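Local atomic coordinates of chitinase (Paenibacillus sp. FPU-7, PDB entry 5GZT), a protein that probably hydrolyses beta-1,4 linkages at random within chitin and chitodextrins, as an endo-acting chitinase with two family 18 glycosyl hydrolase regions. Residues Leu921-Glu924 and Lys925-Glu929; Glu954-Lys957 and Ile958-Tyr961; Ile879-Met882 and His883-Phe887; Lys906-Pro909 and Glu910-Gln913. One frame throughout, in Å; residues are numbered along the deposited sequence. Where two conformers were deposited one is given.

All four contacts are local, and they follow one another along the second family 18 region without nesting or crossing. First comes interaction 3, where helix 868-884 ends and the chain turns toward strand 889-893. Interaction 4 folds residues 906-913 into the start of helix 911-933, and interaction 1 lies further along that same helix. Interaction 2 covers the short helix 955-958 and the turn leading to strand 964-967. Interaction 1 touches two of the others: Glu929 OE1 lies 2.7 Å from His883 NE2, a probable hydrogen bond to interaction 3, and Arg923 packs on Tyr961 of interaction 2. Glu954 of interaction 2 rests against Lys912 and Gln913 of interaction 4.

Interaction 1: Leu921-Glu924 and Lys925-Glu929; sequences LFRE and KLDVE
One turn of helix 911-933, an outer helix of the second TIM barrel, sets Leu921 beside Lys925 and Arg923 beside Leu926 and Asp927. Leu921 CD1 lies 3.9 Å from Lys925 CE; the branched end of the leucine meets the lysine at this one carbon, the two chains crossing at a slant. Lys925 bends at its last torsion (chi4 -69°), and a water 2.8 Å from its NZ also donates to Glu924 OE1 at 3.0 Å; the direct ionic partner of NZ is Glu872 on helix 868-884. Behind them run ordinary alpha-helical bonds, such as Lys925 N to Leu921 O at 2.9 Å and Val928 N to Glu924 O at 3.1 Å. On another side of the helix the Arg923 chain, bent at chi2 and chi3, brings one guanidinium face over Leu926, with Leu926 CB 3.4 Å from NH1. The edge of that group turns to Asp927, and NH1 is modelled in a salt bridge to OD1, although the place of OD1 is less sure. A second water accepts weakly from Arg923 NH1 and donates to Leu926 O at 2.8 Å. Arg923 NH2 donates to Tyr937 O, just before strand 938-943, while Phe922 packs on Ile890, Leu892 and Leu939.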
loop_
_atom_site.group_PDB
_atom_site.type_symbol
_atom_site.label_atom_id
_atom_site.label_comp_id
_atom_site.label_asym_id
_atom_site.label_seq_id
_atom_site.Cartn_x
_atom_site.Cartn_y
_atom_site.Cartn_z
ATOM N N LEU B 921 -19.665 -40.238 26.713
ATOM C CA LEU B 921 -20.031 -41.549 27.345
ATOM C C LEU B 921 -18.876 -42.002 28.239
ATOM O O LEU B 921 -19.088 -42.482 29.359
ATOM C CB LEU B 921 -20.349 -42.593 26.296
ATOM C CG LEU B 921 -20.713 -43.941 26.956
ATOM C CD1 LEU B 921 -22.042 -43.769 27.668
ATOM C CD2 LEU B 921 -20.959 -44.969 25.872
ATOM N N PHE B 922 -17.663 -41.885 27.759
ATOM C CA PHE B 922 -16.484 -42.270 28.597
ATOM C C PHE B 922 -16.461 -41.476 29.930
ATOM O O PHE B 922 -16.237 -42.082 31.012
ATOM C CB PHE B 922 -15.155 -42.087 27.891
ATOM C CG PHE B 922 -14.654 -43.304 27.125
ATOM C CD1 PHE B 922 -15.309 -43.801 26.039
ATOM C CD2 PHE B 922 -13.483 -43.900 27.496
ATOM C CE1 PHE B 922 -14.828 -44.895 25.403
ATOM C CE2 PHE B 922 -12.983 -44.944 26.834
ATOM C CZ PHE B 922 -13.642 -45.471 25.794
ATOM N N ARG B 923 -16.769 -40.165 29.868
ATOM C CA ARG B 923 -16.799 -39.335 31.109
ATOM C C ARG B 923 -17.912 -39.751 32.027
ATOM O O ARG B 923 -17.684 -39.905 33.238
ATOM C CB ARG B 923 -16.916 -37.868 30.800
ATOM C CG ARG B 923 -16.909 -36.882 31.976
ATOM C CD ARG B 923 -16.415 -37.401 33.361
ATOM N NE ARG B 923 -15.099 -37.635 33.491
ATOM C CZ ARG B 923 -14.348 -38.254 34.389
ATOM N NH1 ARG B 923 -14.605 -39.015 35.443
ATOM N NH2 ARG B 923 -13.043 -38.080 34.068
ATOM N N GLU B 924 -19.083 -40.053 31.469
ATOM C CA GLU B 924 -20.150 -40.596 32.306
ATOM C C GLU B 924 -19.745 -41.892 32.997
ATOM O O GLU B 924 -19.893 -42.044 34.208
ATOM C CB GLU B 924 -21.422 -40.785 31.466
ATOM C CG GLU B 924 -22.545 -41.423 32.223
ATOM C CD GLU B 924 -23.833 -41.569 31.381
ATOM O OE1 GLU B 924 -23.867 -42.205 30.335
ATOM O OE2 GLU B 924 -24.797 -41.033 31.789
ATOM N N LYS B 925 -19.207 -42.826 32.266
ATOM C CA LYS B 925 -18.815 -44.095 32.874
ATOM C C LYS B 925 -17.737 -43.934 33.899
ATOM O O LYS B 925 -17.706 -44.647 34.834
ATOM C CB LYS B 925 -18.362 -45.069 31.817
ATOM C CG LYS B 925 -19.584 -45.424 30.970
ATOM C CD LYS B 925 -19.487 -46.718 30.264
ATOM C CE LYS B 925 -20.730 -46.962 29.441
ATOM N NZ LYS B 925 -21.997 -47.225 30.194
ATOM N N LEU B 926 -16.796 -43.012 33.676
ATOM C CA LEU B 926 -15.709 -42.864 34.625
ATOM C C LEU B 926 -16.204 -42.120 35.867
ATOM O O LEU B 926 -15.668 -42.315 36.944
ATOM C CB LEU B 926 -14.508 -42.131 34.002
ATOM C CG LEU B 926 -13.684 -42.976 33.029
ATOM C CD1 LEU B 926 -12.670 -42.095 32.318
ATOM C CD2 LEU B 926 -12.996 -44.133 33.705
ATOM N N ASP B 927 -17.190 -41.227 35.718
ATOM C CA ASP B 927 -17.893 -40.728 36.944
ATOM C C ASP B 927 -18.475 -41.872 37.764
ATOM O O ASP B 927 -18.430 -41.854 38.993
ATOM C CB ASP B 927 -19.006 -39.739 36.594
ATOM C CG ASP B 927 -18.448 -38.406 35.991
ATOM O OD1 ASP B 927 -17.229 -38.199 36.009
ATOM O OD2 ASP B 927 -19.263 -37.634 35.506
ATOM N N VAL B 928 -19.139 -42.786 37.086
ATOM C CA VAL B 928 -19.721 -43.982 37.758
ATOM C C VAL B 928 -18.621 -44.745 38.464
ATOM O O VAL B 928 -18.660 -44.948 39.698
ATOM C CB VAL B 928 -20.511 -44.843 36.759
ATOM C CG1 VAL B 928 -20.908 -46.236 37.300
ATOM C CG2 VAL B 928 -21.742 -44.133 36.341
ATOM N N GLU B 929 -17.537 -44.999 37.734
ATOM C CA GLU B 929 -16.424 -45.756 38.304
ATOM C C GLU B 929 -15.874 -45.042 39.537
ATOM O O GLU B 929 -15.560 -45.705 40.560
ATOM C CB GLU B 929 -15.305 -46.102 37.308
ATOM C CG GLU B 929 -15.670 -47.007 36.145
ATOM C CD GLU B 929 -16.292 -48.306 36.693
ATOM O OE1 GLU B 929 -15.617 -48.978 37.502
ATOM O OE2 GLU B 929 -17.504 -48.509 36.427
HETATM O O HOH W 1 -14.132 -40.378 38.355
HETATM O O HOH W 2 -23.603 -45.101 31.074
#

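Interaction 2: Glu954-Lys957 and Ile958-Tyr961; sequences ELDK and IHQY
The imidazole of His959 turns its edge to Asp956 and Leu955, while a water sits 3.3 Å above the ring plane, over the centre of one face. At that edge NE2 donates to Asp956 OD1 at 3.0 Å with the acceptor in the ring plane, and CD2 lies 3.3 Å from Leu955 O. Asp956 OD1 accepts on its anti side, a little out of the carboxylate plane, and that plane is turned only 26° from the ring. Asp956 was modelled in two conformers, so this bond describes one of them. The His959 ring gets there because CG stands between the backbone N and the carbonyl carbon (chi1 66°), which swings it back beside Asp956. The Tyr961 ring has CG of its neighbour Gln960 over one face, and Lys957 O approaches it obliquely, 3.5 Å from CE2.

The water over the imidazole also stitches the backbone, donating to Asp956 O at 2.8 Å and accepting from Gln960 N. Glu954, at the N-cap position, offers its carbonyl to Lys957 N and, weakly, to Ile958 N; Leu955 O takes further weak bonds from Ile958 N and His959 N. At the outer side Lys957 NZ forms a salt bridge with Glu954 OE2 at 2.9 Å, reaching it from above the carboxylate plane, while OE1 is held by Thr916 on helix 911-933. Ile958 and Leu955 both pack on Met965. This is a single helical turn that tightens into a 3-10 turn and delivers the chain to strand 964-967 of the TIM barrel.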
loop_
_atom_site.group_PDB
_atom_site.type_symbol
_atom_site.label_atom_id
_atom_site.label_comp_id
_atom_site.label_asym_id
_atom_site.label_seq_id
_atom_site.Cartn_x
_atom_site.Cartn_y
_atom_site.Cartn_z
ATOM N N GLU B 954 -14.930 -31.406 17.601
ATOM C CA GLU B 954 -15.683 -30.336 18.200
ATOM C C GLU B 954 -14.985 -29.857 19.479
ATOM O O GLU B 954 -15.452 -30.124 20.564
ATOM C CB GLU B 954 -17.098 -30.756 18.484
ATOM C CG GLU B 954 -17.720 -31.421 17.271
ATOM C CD GLU B 954 -19.196 -31.730 17.459
ATOM O OE1 GLU B 954 -19.606 -32.646 18.260
ATOM O OE2 GLU B 954 -19.973 -31.036 16.793
ATOM N N LEU B 955 -13.881 -29.127 19.314
ATOM C CA LEU B 955 -13.126 -28.685 20.467
ATOM C C LEU B 955 -13.934 -27.984 21.509
ATOM O O LEU B 955 -13.800 -28.288 22.751
ATOM C CB LEU B 955 -11.896 -27.857 20.100
ATOM C CG LEU B 955 -10.839 -28.546 19.273
ATOM C CD1 LEU B 955 -9.772 -27.545 18.897
ATOM C CD2 LEU B 955 -10.196 -29.768 19.892
ATOM N N ASP B 956 -14.834 -27.102 21.068
ATOM C CA ASP B 956 -15.599 -26.391 22.105
ATOM C C ASP B 956 -16.632 -27.282 22.767
ATOM O O ASP B 956 -17.050 -26.947 23.875
ATOM C CB ASP B 956 -16.223 -25.086 21.584
ATOM C CG ASP B 956 -16.531 -24.102 22.682
ATOM O OD1 ASP B 956 -16.012 -24.110 23.847
ATOM O OD2 ASP B 956 -17.372 -23.294 22.401
ATOM N N LYS B 957 -16.998 -28.462 22.199
ATOM C CA LYS B 957 -17.996 -29.268 22.871
ATOM C C LYS B 957 -17.332 -30.374 23.699
ATOM O O LYS B 957 -18.031 -30.963 24.511
ATOM C CB LYS B 957 -18.975 -29.954 21.889
ATOM C CG LYS B 957 -19.818 -28.960 21.043
ATOM C CD LYS B 957 -20.648 -29.691 20.015
ATOM C CE LYS B 957 -21.369 -28.727 19.076
ATOM N NZ LYS B 957 -22.145 -29.510 18.038
ATOM N N ILE B 958 -16.056 -30.659 23.476
ATOM C CA ILE B 958 -15.485 -31.831 24.151
ATOM C C ILE B 958 -14.714 -31.540 25.440
ATOM O O ILE B 958 -14.562 -32.448 26.270
ATOM C CB ILE B 958 -14.683 -32.684 23.250
ATOM C CG1 ILE B 958 -13.473 -31.980 22.757
ATOM C CG2 ILE B 958 -15.527 -33.211 22.075
ATOM C CD1 ILE B 958 -12.619 -32.903 21.948
ATOM N N HIS B 959 -14.216 -30.295 25.586
ATOM C CA HIS B 959 -13.389 -29.919 26.727
ATOM C C HIS B 959 -14.001 -30.141 28.016
ATOM O O HIS B 959 -13.287 -30.558 28.955
ATOM C CB HIS B 959 -12.696 -28.518 26.637
ATOM C CG HIS B 959 -13.641 -27.380 26.639
ATOM N ND1 HIS B 959 -14.217 -26.885 27.785
ATOM C CD2 HIS B 959 -14.120 -26.637 25.616
ATOM C CE1 HIS B 959 -15.062 -25.914 27.464
ATOM N NE2 HIS B 959 -14.976 -25.719 26.149
ATOM N N GLN B 960 -15.314 -30.011 28.082
ATOM C CA GLN B 960 -16.024 -30.283 29.313
ATOM C C GLN B 960 -15.865 -31.723 29.881
ATOM O O GLN B 960 -16.004 -31.864 31.028
ATOM C CB GLN B 960 -17.556 -30.062 29.183
ATOM C CG GLN B 960 -18.193 -30.979 28.144
ATOM C CD GLN B 960 -19.705 -30.623 27.879
ATOM O OE1 GLN B 960 -20.091 -30.256 26.784
ATOM N NE2 GLN B 960 -20.474 -30.713 28.858
ATOM N N TYR B 961 -15.633 -32.713 29.034
ATOM C CA TYR B 961 -15.485 -34.122 29.459
ATOM C C TYR B 961 -14.049 -34.474 29.861
ATOM O O TYR B 961 -13.851 -35.584 30.301
ATOM C CB TYR B 961 -15.889 -34.974 28.231
ATOM C CG TYR B 961 -17.324 -34.671 27.765
ATOM C CD1 TYR B 961 -18.396 -34.675 28.646
ATOM C CD2 TYR B 961 -17.594 -34.347 26.439
ATOM C CE1 TYR B 961 -19.699 -34.391 28.225
ATOM C CE2 TYR B 961 -18.919 -34.026 25.999
ATOM C CZ TYR B 961 -19.935 -34.064 26.893
ATOM O OH TYR B 961 -21.211 -33.781 26.447
HETATM O O HOH W 3 -17.163 -28.341 26.332
#

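Interaction 3: Ile879-Met882 and His883-Phe887; sequences IAFM and HQYGF. With PO4 (phosphate ion), chain D.
Tyr885 drives the edge of its ring into the face of Phe881, a T-shaped pair with centroids 4.8 Å apart and planes at 64°; CD2 of the tyrosine stands over the centre of the phenyl ring. Phe887 joins them, its CE2 4.0 Å from Phe881 CE1, and its CB packs on Met882 CG at 3.7 Å. The methionine then bends at chi3 (80°), which lays CE over one face of the His883 ring in a CH-pi contact, 4.0 Å from the ring centroid. At the edge of that imidazole ND1 gives an almost straight hydrogen bond of 2.6 Å to O2 of a phosphate ion, probably taken up from the crystallisation liquor.

Behind these groups is the end of helix 868-884, closed by a Schellman motif. Phe887 N returns to Met882 O at 2.9 Å, Gly886 N bonds weakly to His883 O at 3.3 Å, and Gly886 has the positive phi (78°) that lets the chain reverse. The turn puts Phe887 back beside Phe881, and Phe834 of helix 830-843 and Val851 of strand 848-854 lie against the aromatic cluster. On the other flank His883 stacks on His933, and Tyr937 OH and Lys935 NZ also bind the phosphate.

With ND1 donating to the phosphate and NE2 hydrogen-bonded to Glu929 OE1, the imidazole is held between two acidic groups, which would probably favour its doubly protonated, cationic form; the nearby carbonyl end of the helix would push the same way.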
loop_
_atom_site.group_PDB
_atom_site.type_symbol
_atom_site.label_atom_id
_atom_site.label_comp_id
_atom_site.label_asym_id
_atom_site.label_seq_id
_atom_site.Cartn_x
_atom_site.Cartn_y
_atom_site.Cartn_z
ATOM N N ILE B 879 -12.713 -49.477 30.481
ATOM C CA ILE B 879 -12.754 -49.415 31.944
ATOM C C ILE B 879 -12.306 -50.712 32.586
ATOM O O ILE B 879 -11.623 -50.707 33.627
ATOM C CB ILE B 879 -14.179 -48.939 32.378
ATOM C CG1 ILE B 879 -14.175 -47.423 32.268
ATOM C CG2 ILE B 879 -14.611 -49.487 33.732
ATOM C CD1 ILE B 879 -15.514 -46.858 32.177
ATOM N N ALA B 880 -12.703 -51.836 32.013
ATOM C CA ALA B 880 -12.235 -53.121 32.594
ATOM C C ALA B 880 -10.699 -53.202 32.497
ATOM O O ALA B 880 -10.008 -53.631 33.447
ATOM C CB ALA B 880 -12.917 -54.369 31.907
ATOM N N PHE B 881 -10.151 -52.741 31.365
ATOM C CA PHE B 881 -8.703 -52.764 31.175
ATOM C C PHE B 881 -8.009 -51.838 32.237
ATOM O O PHE B 881 -7.011 -52.174 32.833
ATOM C CB PHE B 881 -8.409 -52.336 29.738
ATOM C CG PHE B 881 -6.972 -52.538 29.308
ATOM C CD1 PHE B 881 -5.998 -51.617 29.656
ATOM C CD2 PHE B 881 -6.612 -53.642 28.513
ATOM C CE1 PHE B 881 -4.720 -51.791 29.283
ATOM C CE2 PHE B 881 -5.315 -53.809 28.095
ATOM C CZ PHE B 881 -4.365 -52.861 28.462
ATOM N N MET B 882 -8.593 -50.681 32.434
ATOM C CA MET B 882 -8.115 -49.693 33.387
ATOM C C MET B 882 -7.972 -50.296 34.781
ATOM O O MET B 882 -6.880 -50.261 35.393
ATOM C CB MET B 882 -8.998 -48.436 33.336
ATOM C CG MET B 882 -8.539 -47.286 34.290
ATOM S SD MET B 882 -9.863 -46.038 34.451
ATOM C CE MET B 882 -10.873 -46.877 35.610
ATOM N N HIS B 883 -9.038 -50.854 35.271
ATOM C CA HIS B 883 -9.009 -51.508 36.576
ATOM C C HIS B 883 -8.104 -52.735 36.638
ATOM O O HIS B 883 -7.400 -52.928 37.609
ATOM C CB HIS B 883 -10.434 -51.983 36.989
ATOM C CG HIS B 883 -11.365 -50.868 37.333
ATOM N ND1 HIS B 883 -11.059 -49.973 38.329
ATOM C CD2 HIS B 883 -12.640 -50.579 36.936
ATOM C CE1 HIS B 883 -12.067 -49.134 38.479
ATOM N NE2 HIS B 883 -13.010 -49.441 37.612
ATOM N N GLN B 884 -8.177 -53.572 35.626
ATOM C CA GLN B 884 -7.411 -54.800 35.661
ATOM C C GLN B 884 -5.894 -54.513 35.825
ATOM O O GLN B 884 -5.250 -55.120 36.652
ATOM C CB GLN B 884 -7.569 -55.519 34.321
ATOM C CG GLN B 884 -6.724 -56.772 34.327
ATOM C CD GLN B 884 -7.073 -57.782 33.220
ATOM O OE1 GLN B 884 -7.783 -57.484 32.236
ATOM N NE2 GLN B 884 -6.556 -59.009 33.394
ATOM N N TYR B 885 -5.372 -53.505 35.119
ATOM C CA TYR B 885 -3.944 -53.184 35.192
ATOM C C TYR B 885 -3.558 -52.011 36.069
ATOM O O TYR B 885 -2.413 -51.540 36.039
ATOM C CB TYR B 885 -3.419 -53.073 33.754
ATOM C CG TYR B 885 -3.685 -54.389 33.010
ATOM C CD1 TYR B 885 -3.100 -55.612 33.447
ATOM C CD2 TYR B 885 -4.517 -54.432 31.922
ATOM C CE1 TYR B 885 -3.334 -56.811 32.757
ATOM C CE2 TYR B 885 -4.780 -55.587 31.248
ATOM C CZ TYR B 885 -4.167 -56.774 31.643
ATOM O OH TYR B 885 -4.470 -57.905 30.881
ATOM N N GLY B 886 -4.476 -51.554 36.905
ATOM C CA GLY B 886 -4.086 -50.595 37.920
ATOM C C GLY B 886 -3.910 -49.130 37.414
ATOM O O GLY B 886 -3.201 -48.374 38.006
ATOM N N PHE B 887 -4.583 -48.754 36.359
ATOM C CA PHE B 887 -4.540 -47.344 35.829
ATOM C C PHE B 887 -5.398 -46.371 36.595
ATOM O O PHE B 887 -6.431 -46.744 37.222
ATOM C CB PHE B 887 -4.860 -47.371 34.322
ATOM C CG PHE B 887 -3.762 -47.975 33.509
ATOM C CD1 PHE B 887 -2.585 -47.314 33.319
ATOM C CD2 PHE B 887 -3.900 -49.278 32.964
ATOM C CE1 PHE B 887 -1.595 -47.824 32.516
ATOM C CE2 PHE B 887 -2.884 -49.841 32.254
ATOM C CZ PHE B 887 -1.700 -49.126 32.064
HETATM P P PO4 D . -7.896 -48.976 39.805
HETATM O O1 PO4 D . -7.823 -48.820 38.277
HETATM O O2 PO4 D . -8.979 -49.976 39.925
HETATM O O3 PO4 D . -6.585 -49.419 40.246
HETATM O O4 PO4 D . -8.350 -47.668 40.485
#

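Interaction 4: Lys906-Pro909 and Glu910-Gln913; sequences KSRP and EDKQ
Residues 907-908 run in an extended conformation, then Arg908 to Asp911 make a type I beta turn, with Asp911 N bonded to Arg908 O at 3.0 Å. The donor comes from above the carbonyl plane. A weak bond of 3.4 Å from Lys912 N to Pro909 O carries the chain on into helix 911-933. Asp911 answers the turn with its side chain: OD2 accepts from Arg908 N at 3.0 Å, nearly straight at 171° but from well above the carboxylate plane, and lies 3.4 Å from Ser907 CB. In this way one residue is tied to Arg908 by both its backbone and its carboxylate, where a barrel loop leads into helix 911-933. A water donates to Lys906 O at 2.7 Å and to Asp911 OD2 at 2.8 Å; with Arg908 N, this water and Val898 N, OD2 of the buried aspartate has three donors, and Ser862 OG holds OD1. Glu910 bends at chi2 (76°) and curls alongside Pro909, placing OE1 3.4 Å from both Arg908 CB and Pro909 CD. The arginine chain runs on extended, and its NH1 meets Ser862 OG and the carboxylate of Asp863, which also pairs with Lys906 NZ.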
loop_
_atom_site.group_PDB
_atom_site.type_symbol
_atom_site.label_atom_id
_atom_site.label_comp_id
_atom_site.label_asym_id
_atom_site.label_seq_id
_atom_site.Cartn_x
_atom_site.Cartn_y
_atom_site.Cartn_z
ATOM N N LYS B 906 -9.420 -46.378 9.132
ATOM C CA LYS B 906 -10.737 -46.072 8.644
ATOM C C LYS B 906 -11.272 -44.760 9.205
ATOM O O LYS B 906 -11.092 -44.495 10.396
ATOM C CB LYS B 906 -11.663 -47.195 9.008
ATOM C CG LYS B 906 -13.052 -47.151 8.397
ATOM C CD LYS B 906 -13.788 -48.369 8.952
ATOM C CE LYS B 906 -15.131 -48.738 8.320
ATOM N NZ LYS B 906 -15.454 -50.096 8.942
ATOM N N SER B 907 -11.978 -44.003 8.379
ATOM C CA SER B 907 -12.632 -42.791 8.844
ATOM C C SER B 907 -13.909 -42.482 8.106
ATOM O O SER B 907 -14.075 -42.928 7.017
ATOM C CB SER B 907 -11.694 -41.621 8.725
ATOM O OG SER B 907 -11.434 -41.374 7.384
ATOM N N ARG B 908 -14.773 -41.680 8.739
ATOM C CA ARG B 908 -16.057 -41.221 8.264
ATOM C C ARG B 908 -16.322 -39.771 8.646
ATOM O O ARG B 908 -15.794 -39.296 9.677
ATOM C CB ARG B 908 -17.208 -41.972 8.896
ATOM C CG ARG B 908 -17.196 -43.508 8.808
ATOM C CD ARG B 908 -18.292 -44.084 9.696
ATOM N NE ARG B 908 -18.533 -45.501 9.509
ATOM C CZ ARG B 908 -17.880 -46.538 10.077
ATOM N NH1 ARG B 908 -16.845 -46.381 10.896
ATOM N NH2 ARG B 908 -18.288 -47.809 9.816
ATOM N N PRO B 909 -17.202 -39.064 7.876
ATOM C CA PRO B 909 -17.576 -37.701 8.257
ATOM C C PRO B 909 -18.199 -37.599 9.659
ATOM O O PRO B 909 -17.950 -36.612 10.398
ATOM C CB PRO B 909 -18.623 -37.273 7.199
ATOM C CG PRO B 909 -18.526 -38.267 6.096
ATOM C CD PRO B 909 -17.808 -39.485 6.580
ATOM N N GLU B 910 -18.964 -38.623 10.002
ATOM C CA GLU B 910 -19.665 -38.740 11.224
ATOM C C GLU B 910 -18.672 -38.812 12.426
ATOM O O GLU B 910 -19.130 -38.594 13.533
ATOM C CB GLU B 910 -20.561 -40.000 11.275
ATOM C CG GLU B 910 -21.754 -39.969 10.358
ATOM C CD GLU B 910 -21.406 -40.220 8.857
ATOM O OE1 GLU B 910 -20.325 -40.775 8.530
ATOM O OE2 GLU B 910 -22.215 -39.808 8.003
ATOM N N ASP B 911 -17.394 -39.131 12.211
ATOM C CA ASP B 911 -16.372 -39.246 13.338
ATOM C C ASP B 911 -16.380 -37.964 14.169
ATOM O O ASP B 911 -16.244 -38.009 15.373
ATOM C CB ASP B 911 -14.987 -39.425 12.775
ATOM C CG ASP B 911 -14.760 -40.770 12.117
ATOM O OD1 ASP B 911 -15.598 -41.717 12.318
ATOM O OD2 ASP B 911 -13.680 -40.889 11.426
ATOM N N LYS B 912 -16.660 -36.815 13.518
ATOM C CA LYS B 912 -16.622 -35.524 14.192
ATOM C C LYS B 912 -17.607 -35.434 15.357
ATOM O O LYS B 912 -17.210 -35.111 16.486
ATOM C CB LYS B 912 -16.870 -34.423 13.195
ATOM C CG LYS B 912 -16.974 -33.034 13.797
ATOM C CD LYS B 912 -16.832 -31.979 12.677
ATOM C CE LYS B 912 -16.780 -30.635 13.368
ATOM N NZ LYS B 912 -16.457 -29.485 12.472
ATOM N N GLN B 913 -18.864 -35.753 15.116
ATOM C CA GLN B 913 -19.863 -35.760 16.151
ATOM C C GLN B 913 -19.802 -36.992 17.086
ATOM O O GLN B 913 -20.127 -36.910 18.342
ATOM C CB GLN B 913 -21.277 -35.626 15.573
ATOM C CG GLN B 913 -21.479 -34.359 14.739
ATOM C CD GLN B 913 -20.846 -34.402 13.297
ATOM O OE1 GLN B 913 -20.522 -35.491 12.705
ATOM N NE2 GLN B 913 -20.604 -33.189 12.744
HETATM O O HOH W 4 -11.266 -42.188 11.873
#